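Local coordinates for ThiS/MoaD family protein (Amycolatopsis orientalis, PDB 4N6E), which probably carries sulfur as a C-terminal thiocarboxylate for the thiosugar synthase BexX, with which it forms a complex, in 2-thiosugar biosynthesis, at residues B[26-31]-B[56-61]; B[30-35]-B[45-50]. All blocks are in the same frame, centred on the assembly; numbering follows the deposited sequence.

Contact 1: residues B[26-31]-B[56-61]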
ATOM      1  N   ALA B  26     -56.948  18.059   6.747  1.00 65.59           N
ATOM      2  CA  ALA B  26     -57.507  16.746   7.075  1.00 66.70           C
ATOM      3  C   ALA B  26     -56.740  15.603   6.413  1.00 64.48           C
ATOM      4  O   ALA B  26     -56.630  14.534   7.000  1.00 65.36           O
ATOM      5  CB  ALA B  26     -58.980  16.687   6.692  1.00 67.86           C
ATOM      6  N   THR B  27     -56.249  15.820   5.193  1.00 61.15           N
ATOM      7  CA  THR B  27     -55.363  14.873   4.536  1.00 61.67           C
ATOM      8  C   THR B  27     -53.914  15.342   4.686  1.00 63.57           C
ATOM      9  O   THR B  27     -53.655  16.438   5.170  1.00 63.68           O
ATOM     10  CB  THR B  27     -55.676  14.720   3.032  1.00 65.18           C
ATOM     11  OG1 THR B  27     -55.514  15.980   2.371  1.00 65.54           O
ATOM     12  CG2 THR B  27     -57.090  14.198   2.808  1.00 64.65           C
ATOM     13  N   VAL B  28     -52.973  14.492   4.282  1.00 63.08           N
ATOM     14  CA  VAL B  28     -51.566  14.859   4.259  1.00 59.85           C
ATOM     15  C   VAL B  28     -51.363  15.995   3.272  1.00 59.63           C
ATOM     16  O   VAL B  28     -50.610  16.923   3.547  1.00 56.28           O
ATOM     17  CB  VAL B  28     -50.671  13.662   3.852  1.00 58.29           C
ATOM     18  CG1 VAL B  28     -49.266  14.117   3.472  1.00 56.83           C
ATOM     19  CG2 VAL B  28     -50.607  12.645   4.976  1.00 57.27           C
ATOM     20  N   LEU B  29     -52.037  15.902   2.125  1.00 59.20           N
ATOM     21  CA  LEU B  29     -51.850  16.843   1.025  1.00 60.58           C
ATOM     22  C   LEU B  29     -52.376  18.238   1.355  1.00 63.91           C
ATOM     23  O   LEU B  29     -51.856  19.241   0.855  1.00 66.39           O
ATOM     24  CB  LEU B  29     -52.527  16.318  -0.243  1.00 60.56           C
ATOM     25  CG  LEU B  29     -52.550  17.233  -1.471  1.00 60.98           C
ATOM     26  CD1 LEU B  29     -51.149  17.684  -1.860  1.00 60.76           C
ATOM     27  CD2 LEU B  29     -53.231  16.523  -2.637  1.00 61.00           C
ATOM     28  N   GLU B  30     -53.409  18.299   2.186  1.00 62.92           N
ATOM     29  CA  GLU B  30     -53.904  19.579   2.678  1.00 64.13           C
ATOM     30  C   GLU B  30     -52.870  20.200   3.611  1.00 63.24           C
ATOM     31  O   GLU B  30     -52.623  21.400   3.538  1.00 67.13           O
ATOM     32  CB  GLU B  30     -55.263  19.426   3.381  1.00 63.80           C
ATOM     33  CG  GLU B  30     -56.417  19.154   2.417  1.00 64.59           C
ATOM     34  CD  GLU B  30     -57.779  19.118   3.094  1.00 63.97           C
ATOM     35  OE1 GLU B  30     -57.866  18.756   4.292  1.00 62.69           O
ATOM     36  OE2 GLU B  30     -58.770  19.454   2.416  1.00 59.73           O
ATOM     37  N   ILE B  31     -52.259  19.385   4.467  1.00 60.90           N
ATOM     38  CA  ILE B  31     -51.217  19.865   5.387  1.00 63.92           C
ATOM     39  C   ILE B  31     -49.988  20.371   4.629  1.00 66.05           C
ATOM     40  O   ILE B  31     -49.273  21.256   5.107  1.00 69.71           O
ATOM     41  CB  ILE B  31     -50.761  18.767   6.371  1.00 63.69           C
ATOM     42  CG1 ILE B  31     -51.921  18.336   7.273  1.00 66.44           C
ATOM     43  CG2 ILE B  31     -49.587  19.241   7.217  1.00 62.82           C
ATOM     44  CD1 ILE B  31     -52.275  19.321   8.369  1.00 69.04           C
ATOM     45  N   ILE B  56     -38.684  10.580  -0.246  1.00 39.89           N
ATOM     46  CA  ILE B  56     -39.212  11.305   0.892  1.00 41.66           C
ATOM     47  C   ILE B  56     -40.132  10.384   1.660  1.00 39.30           C
ATOM     48  O   ILE B  56     -40.878   9.639   1.063  1.00 41.89           O
ATOM     49  CB  ILE B  56     -39.985  12.563   0.425  1.00 44.12           C
ATOM     50  CG1 ILE B  56     -39.000  13.616  -0.080  1.00 46.49           C
ATOM     51  CG2 ILE B  56     -40.830  13.155   1.548  1.00 43.77           C
ATOM     52  CD1 ILE B  56     -38.155  14.231   1.011  1.00 46.53           C
ATOM     53  N   ASN B  57     -40.072  10.435   2.983  1.00 38.23           N
ATOM     54  CA  ASN B  57     -41.012   9.705   3.822  1.00 38.33           C
ATOM     55  C   ASN B  57     -41.769  10.667   4.697  1.00 40.25           C
ATOM     56  O   ASN B  57     -41.189  11.616   5.228  1.00 42.60           O
ATOM     57  CB  ASN B  57     -40.286   8.709   4.716  1.00 38.14           C
ATOM     58  CG  ASN B  57     -39.289   7.881   3.953  1.00 38.44           C
ATOM     59  OD1 ASN B  57     -39.670   7.049   3.133  1.00 36.03           O
ATOM     60  ND2 ASN B  57     -38.001   8.119   4.199  1.00 39.76           N
ATOM     61  N   VAL B  58     -43.065  10.422   4.857  1.00 42.06           N
ATOM     62  CA  VAL B  58     -43.884  11.229   5.751  1.00 43.03           C
ATOM     63  C   VAL B  58     -44.586  10.349   6.771  1.00 42.57           C
ATOM     64  O   VAL B  58     -45.208   9.366   6.414  1.00 41.14           O
ATOM     65  CB  VAL B  58     -44.941  12.029   4.979  1.00 44.76           C
ATOM     66  CG1 VAL B  58     -45.865  12.753   5.948  1.00 42.96           C
ATOM     67  CG2 VAL B  58     -44.272  13.009   4.017  1.00 45.74           C
ATOM     68  N   TYR B  59     -44.489  10.726   8.040  1.00 44.97           N
ATOM     69  CA  TYR B  59     -45.154  10.009   9.112  1.00 46.45           C
ATOM     70  C   TYR B  59     -46.223  10.873   9.776  1.00 50.14           C
ATOM     71  O   TYR B  59     -46.051  12.094   9.912  1.00 48.17           O
ATOM     72  CB  TYR B  59     -44.129   9.540  10.138  1.00 46.03           C
ATOM     73  CG  TYR B  59     -43.093   8.647   9.519  1.00 47.41           C
ATOM     74  CD1 TYR B  59     -41.978   9.187   8.869  1.00 49.62           C
ATOM     75  CD2 TYR B  59     -43.226   7.267   9.558  1.00 46.42           C
ATOM     76  CE1 TYR B  59     -41.031   8.370   8.276  1.00 48.83           C
ATOM     77  CE2 TYR B  59     -42.282   6.440   8.972  1.00 47.64           C
ATOM     78  CZ  TYR B  59     -41.190   6.999   8.331  1.00 49.40           C
ATOM     79  OH  TYR B  59     -40.254   6.189   7.751  1.00 52.55           O
ATOM     80  N   VAL B  60     -47.332  10.223  10.152  1.00 54.84           N
ATOM     81  CA  VAL B  60     -48.369  10.804  11.024  1.00 57.16           C
ATOM     82  C   VAL B  60     -48.313  10.090  12.382  1.00 57.03           C
ATOM     83  O   VAL B  60     -48.473   8.870  12.444  1.00 52.45           O
ATOM     84  CB  VAL B  60     -49.771  10.674  10.400  1.00 57.47           C
ATOM     85  CG1 VAL B  60     -50.852  11.129  11.373  1.00 58.97           C
ATOM     86  CG2 VAL B  60     -49.847  11.482   9.116  1.00 56.65           C
ATOM     87  N   ASN B  61     -48.080  10.854  13.457  1.00 61.42           N
ATOM     88  CA  ASN B  61     -47.746  10.300  14.789  1.00 62.88           C
ATOM     89  C   ASN B  61     -46.938   9.003  14.679  1.00 61.23           C
ATOM     90  O   ASN B  61     -47.344   7.968  15.205  1.00 59.49           O
ATOM     91  CB  ASN B  61     -49.005  10.061  15.639  1.00 64.20           C
ATOM     92  CG  ASN B  61     -49.951  11.255  15.650  1.00 66.85           C
ATOM     93  OD1 ASN B  61     -49.551  12.387  15.940  1.00 64.55           O
ATOM     94  ND2 ASN B  61     -51.222  11.004  15.336  1.00 67.84           N
TER
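Glu30 OE1 is gripped by two backbone N-H groups just ahead of the helix whose first residue, Val28, packs on Val58 and Val60. Ala26 N donates to Glu30 OE1 at 2.7 Å, nearly along the carboxylate C-O axis, and Thr27 N reaches the same Glu30 OE1 only weakly, at 3.5 Å. In return Thr27 OG1, at the N-cap, accepts from Glu30 N at 3.1 Å. Together Thr27 and Glu30 make a capping box, which satisfies N-H groups at the start of helix 28-38. From this start Val28 points to strand 56-60 and spreads its two methyls over neighbouring inward residues of the strand. Val28 CG1, anti to the backbone N (chi1 165°), lies 4.4 Å from Val58 CG1, and Val28 CG2 lies 4.4 Å from Val60 CG2. Tyr59, between them, points away, and its ring makes a cation-pi contact with a basic side chain of the other protein in the complex. Val58 also touches Leu81, and Val28 touches Ala73. This is helix-on-sheet packing as in the beta-grasp, ubiquitin-like fold of the ThiS family. Wholly apolar across the interface, the contact leaves its polar chemistry to the capped helix end.

Contact 2: residues B[30-35]-B[45-50]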
ATOM      1  N   GLU B  30     -53.409  18.299   2.186  1.00 62.92           N
ATOM      2  CA  GLU B  30     -53.904  19.579   2.678  1.00 64.13           C
ATOM      3  C   GLU B  30     -52.870  20.200   3.611  1.00 63.24           C
ATOM      4  O   GLU B  30     -52.623  21.400   3.538  1.00 67.13           O
ATOM      5  CB  GLU B  30     -55.263  19.426   3.381  1.00 63.80           C
ATOM      6  CG  GLU B  30     -56.417  19.154   2.417  1.00 64.59           C
ATOM      7  CD  GLU B  30     -57.779  19.118   3.094  1.00 63.97           C
ATOM      8  OE1 GLU B  30     -57.866  18.756   4.292  1.00 62.69           O
ATOM      9  OE2 GLU B  30     -58.770  19.454   2.416  1.00 59.73           O
ATOM     10  N   ILE B  31     -52.259  19.385   4.467  1.00 60.90           N
ATOM     11  CA  ILE B  31     -51.217  19.865   5.387  1.00 63.92           C
ATOM     12  C   ILE B  31     -49.988  20.371   4.629  1.00 66.05           C
ATOM     13  O   ILE B  31     -49.273  21.256   5.107  1.00 69.71           O
ATOM     14  CB  ILE B  31     -50.761  18.767   6.371  1.00 63.69           C
ATOM     15  CG1 ILE B  31     -51.921  18.336   7.273  1.00 66.44           C
ATOM     16  CG2 ILE B  31     -49.587  19.241   7.217  1.00 62.82           C
ATOM     17  CD1 ILE B  31     -52.275  19.321   8.369  1.00 69.04           C
ATOM     18  N   ILE B  32     -49.737  19.809   3.453  1.00 64.74           N
ATOM     19  CA  ILE B  32     -48.613  20.246   2.644  1.00 65.63           C
ATOM     20  C   ILE B  32     -48.965  21.609   2.039  1.00 68.39           C
ATOM     21  O   ILE B  32     -48.288  22.596   2.320  1.00 72.03           O
ATOM     22  CB  ILE B  32     -48.214  19.163   1.607  1.00 62.06           C
ATOM     23  CG1 ILE B  32     -47.457  18.038   2.331  1.00 62.21           C
ATOM     24  CG2 ILE B  32     -47.348  19.738   0.492  1.00 58.93           C
ATOM     25  CD1 ILE B  32     -47.212  16.791   1.504  1.00 61.65           C
ATOM     26  N   ASP B  33     -50.038  21.654   1.249  1.00 70.64           N
ATOM     27  CA  ASP B  33     -50.546  22.897   0.637  1.00 67.48           C
ATOM     28  C   ASP B  33     -50.612  24.085   1.619  1.00 67.48           C
ATOM     29  O   ASP B  33     -50.272  25.210   1.261  1.00 65.02           O
ATOM     30  CB  ASP B  33     -51.943  22.658   0.042  1.00 65.96           C
ATOM     31  CG  ASP B  33     -51.920  21.815  -1.232  1.00 65.75           C
ATOM     32  OD1 ASP B  33     -50.858  21.711  -1.876  1.00 68.78           O
ATOM     33  OD2 ASP B  33     -52.978  21.260  -1.599  1.00 63.93           O
ATOM     34  N   ASP B  34     -51.045  23.815   2.849  1.00 68.48           N
ATOM     35  CA  ASP B  34     -51.166  24.832   3.907  1.00 71.37           C
ATOM     36  C   ASP B  34     -49.800  25.364   4.366  1.00 77.57           C
ATOM     37  O   ASP B  34     -49.684  26.517   4.795  1.00 86.20           O
ATOM     38  CB  ASP B  34     -51.922  24.237   5.108  1.00 70.57           C
ATOM     39  CG  ASP B  34     -52.290  25.275   6.157  1.00 72.17           C
ATOM     40  OD1 ASP B  34     -52.940  26.283   5.795  1.00 71.20           O
ATOM     41  OD2 ASP B  34     -51.949  25.069   7.349  1.00 68.74           O
ATOM     42  N   VAL B  35     -48.778  24.515   4.290  1.00 80.35           N
ATOM     43  CA  VAL B  35     -47.415  24.903   4.644  1.00 79.27           C
ATOM     44  C   VAL B  35     -46.760  25.653   3.472  1.00 78.61           C
ATOM     45  O   VAL B  35     -46.060  26.641   3.686  1.00 73.32           O
ATOM     46  CB  VAL B  35     -46.589  23.672   5.109  1.00 80.06           C
ATOM     47  CG1 VAL B  35     -45.091  23.918   5.011  1.00 82.01           C
ATOM     48  CG2 VAL B  35     -46.952  23.309   6.543  1.00 77.76           C
ATOM     49  N   ARG B  45     -40.091  19.957  -3.078  1.00 78.35           N
ATOM     50  CA  ARG B  45     -39.176  18.952  -2.531  1.00 80.15           C
ATOM     51  C   ARG B  45     -39.912  17.694  -2.064  1.00 80.26           C
ATOM     52  O   ARG B  45     -39.304  16.629  -1.959  1.00 83.43           O
ATOM     53  CB  ARG B  45     -38.389  19.530  -1.346  1.00 82.74           C
ATOM     54  CG  ARG B  45     -37.707  20.873  -1.606  1.00 84.76           C
ATOM     55  CD  ARG B  45     -36.190  20.777  -1.645  1.00 83.37           C
ATOM     56  NE  ARG B  45     -35.706  19.983  -2.769  1.00 80.69           N
ATOM     57  CZ  ARG B  45     -34.425  19.677  -2.978  1.00 76.39           C
ATOM     58  NH1 ARG B  45     -33.482  20.097  -2.138  1.00 75.41           N
ATOM     59  NH2 ARG B  45     -34.084  18.944  -4.030  1.00 71.03           N
ATOM     60  N   LEU B  46     -41.212  17.816  -1.782  1.00 76.57           N
ATOM     61  CA  LEU B  46     -41.983  16.726  -1.174  1.00 70.15           C
ATOM     62  C   LEU B  46     -42.823  15.911  -2.150  1.00 68.52           C
ATOM     63  O   LEU B  46     -42.985  14.708  -1.952  1.00 68.55           O
ATOM     64  CB  LEU B  46     -42.891  17.273  -0.079  1.00 69.33           C
ATOM     65  CG  LEU B  46     -42.199  18.057   1.035  1.00 70.21           C
ATOM     66  CD1 LEU B  46     -43.233  18.592   2.016  1.00 70.25           C
ATOM     67  CD2 LEU B  46     -41.159  17.209   1.750  1.00 69.09           C
ATOM     68  N   VAL B  47     -43.377  16.543  -3.184  1.00 69.62           N
ATOM     69  CA  VAL B  47     -44.223  15.803  -4.132  1.00 68.37           C
ATOM     70  C   VAL B  47     -43.722  15.955  -5.556  1.00 68.44           C
ATOM     71  O   VAL B  47     -43.110  16.956  -5.909  1.00 68.09           O
ATOM     72  CB  VAL B  47     -45.732  16.176  -4.024  1.00 70.22           C
ATOM     73  CG1 VAL B  47     -46.018  16.934  -2.727  1.00 69.53           C
ATOM     74  CG2 VAL B  47     -46.226  16.971  -5.230  1.00 70.29           C
ATOM     75  N   LYS B  48     -43.998  14.937  -6.362  1.00 72.89           N
ATOM     76  CA  LYS B  48     -43.617  14.913  -7.760  1.00 77.30           C
ATOM     77  C   LYS B  48     -44.690  14.151  -8.521  1.00 80.40           C
ATOM     78  O   LYS B  48     -44.948  12.978  -8.231  1.00 77.19           O
ATOM     79  CB  LYS B  48     -42.265  14.217  -7.917  1.00 83.81           C
ATOM     80  CG  LYS B  48     -41.610  14.401  -9.276  1.00 86.58           C
ATOM     81  CD  LYS B  48     -40.455  13.430  -9.474  1.00 86.52           C
ATOM     82  CE  LYS B  48     -39.485  13.935 -10.529  1.00 86.85           C
ATOM     83  NZ  LYS B  48     -38.596  12.858 -11.039  1.00 86.74           N
ATOM     84  N   GLU B  49     -45.313  14.829  -9.485  1.00 88.14           N
ATOM     85  CA  GLU B  49     -46.410  14.265 -10.290  1.00 90.10           C
ATOM     86  C   GLU B  49     -47.528  13.665  -9.424  1.00 90.44           C
ATOM     87  O   GLU B  49     -47.821  12.461  -9.494  1.00 84.11           O
ATOM     88  CB  GLU B  49     -45.872  13.251 -11.309  1.00 89.89           C
ATOM     89  CG  GLU B  49     -45.247  13.914 -12.532  1.00 90.14           C
ATOM     90  CD  GLU B  49     -43.877  13.359 -12.864  1.00 89.42           C
ATOM     91  OE1 GLU B  49     -43.735  12.117 -12.952  1.00 84.24           O
ATOM     92  OE2 GLU B  49     -42.945  14.177 -13.034  1.00 87.37           O
ATOM     93  N   GLU B  50     -48.125  14.532  -8.600  1.00 88.04           N
ATOM     94  CA  GLU B  50     -49.261  14.183  -7.734  1.00 87.83           C
ATOM     95  C   GLU B  50     -48.980  13.025  -6.761  1.00 86.90           C
ATOM     96  O   GLU B  50     -49.922  12.404  -6.268  1.00 85.94           O
ATOM     97  CB  GLU B  50     -50.507  13.860  -8.585  1.00 78.91           C
TER
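Helix 28-38 brings Ile32 up to Leu46 and Val47 of segment 45-50, and the backbones come nearest at Ile32 and Leu46, whose CA atoms are 8.4 Å apart. Within 30-35, Val35 N donates to Ile32 O, three residues back, at 2.8 Å, and only weakly to Ile31 O. Across the interface, Ile32 serves both partners with one branch. Ile32 CG1 lies 4.3 Å from Leu46 CD1, and because the branch is extended (chi2 170°), Ile32 CD1 is carried onward to 4.4 Å from Val47 CG1. Leu46 and Val47 both point toward the helix, so the ethyl arm of Ile32 meets a methyl from each of two consecutive residues. Asp33, one residue on, forms a salt bridge with Lys43, which Ile32 also touches. Val35 touches Ile42, and the backbone of Leu46 is hydrogen-bonded to that of His53. The contact thus joins the main helix of the beta-grasp fold to the segment that follows it in the chain. With methyl and methylene groups alone meeting here, burial of apolar surface is what its chemistry offers to hold the two segments together.

How the contacts relate
Successive turns on one side of a helix illustrate how a small beta-grasp domain builds its core. Contact 1 uses the first turn of helix 28-38 against the sheet, and contact 2 uses the next turn against 45-50; Glu30 and Ile31 belong to both. Their centres are 9 Å apart, and the two second segments also pack directly, Ile56 CG2 lying 4.1 Å from Leu46 CD2 and Ile56 CG1 3.6 Å from Arg45 O. Both second segments also reach the other protein of the complex, 45-50 through Arg45, whose NH2 forms a salt bridge with an acidic side chain of that protein, so these segments probably serve both the core and the interface with BexX.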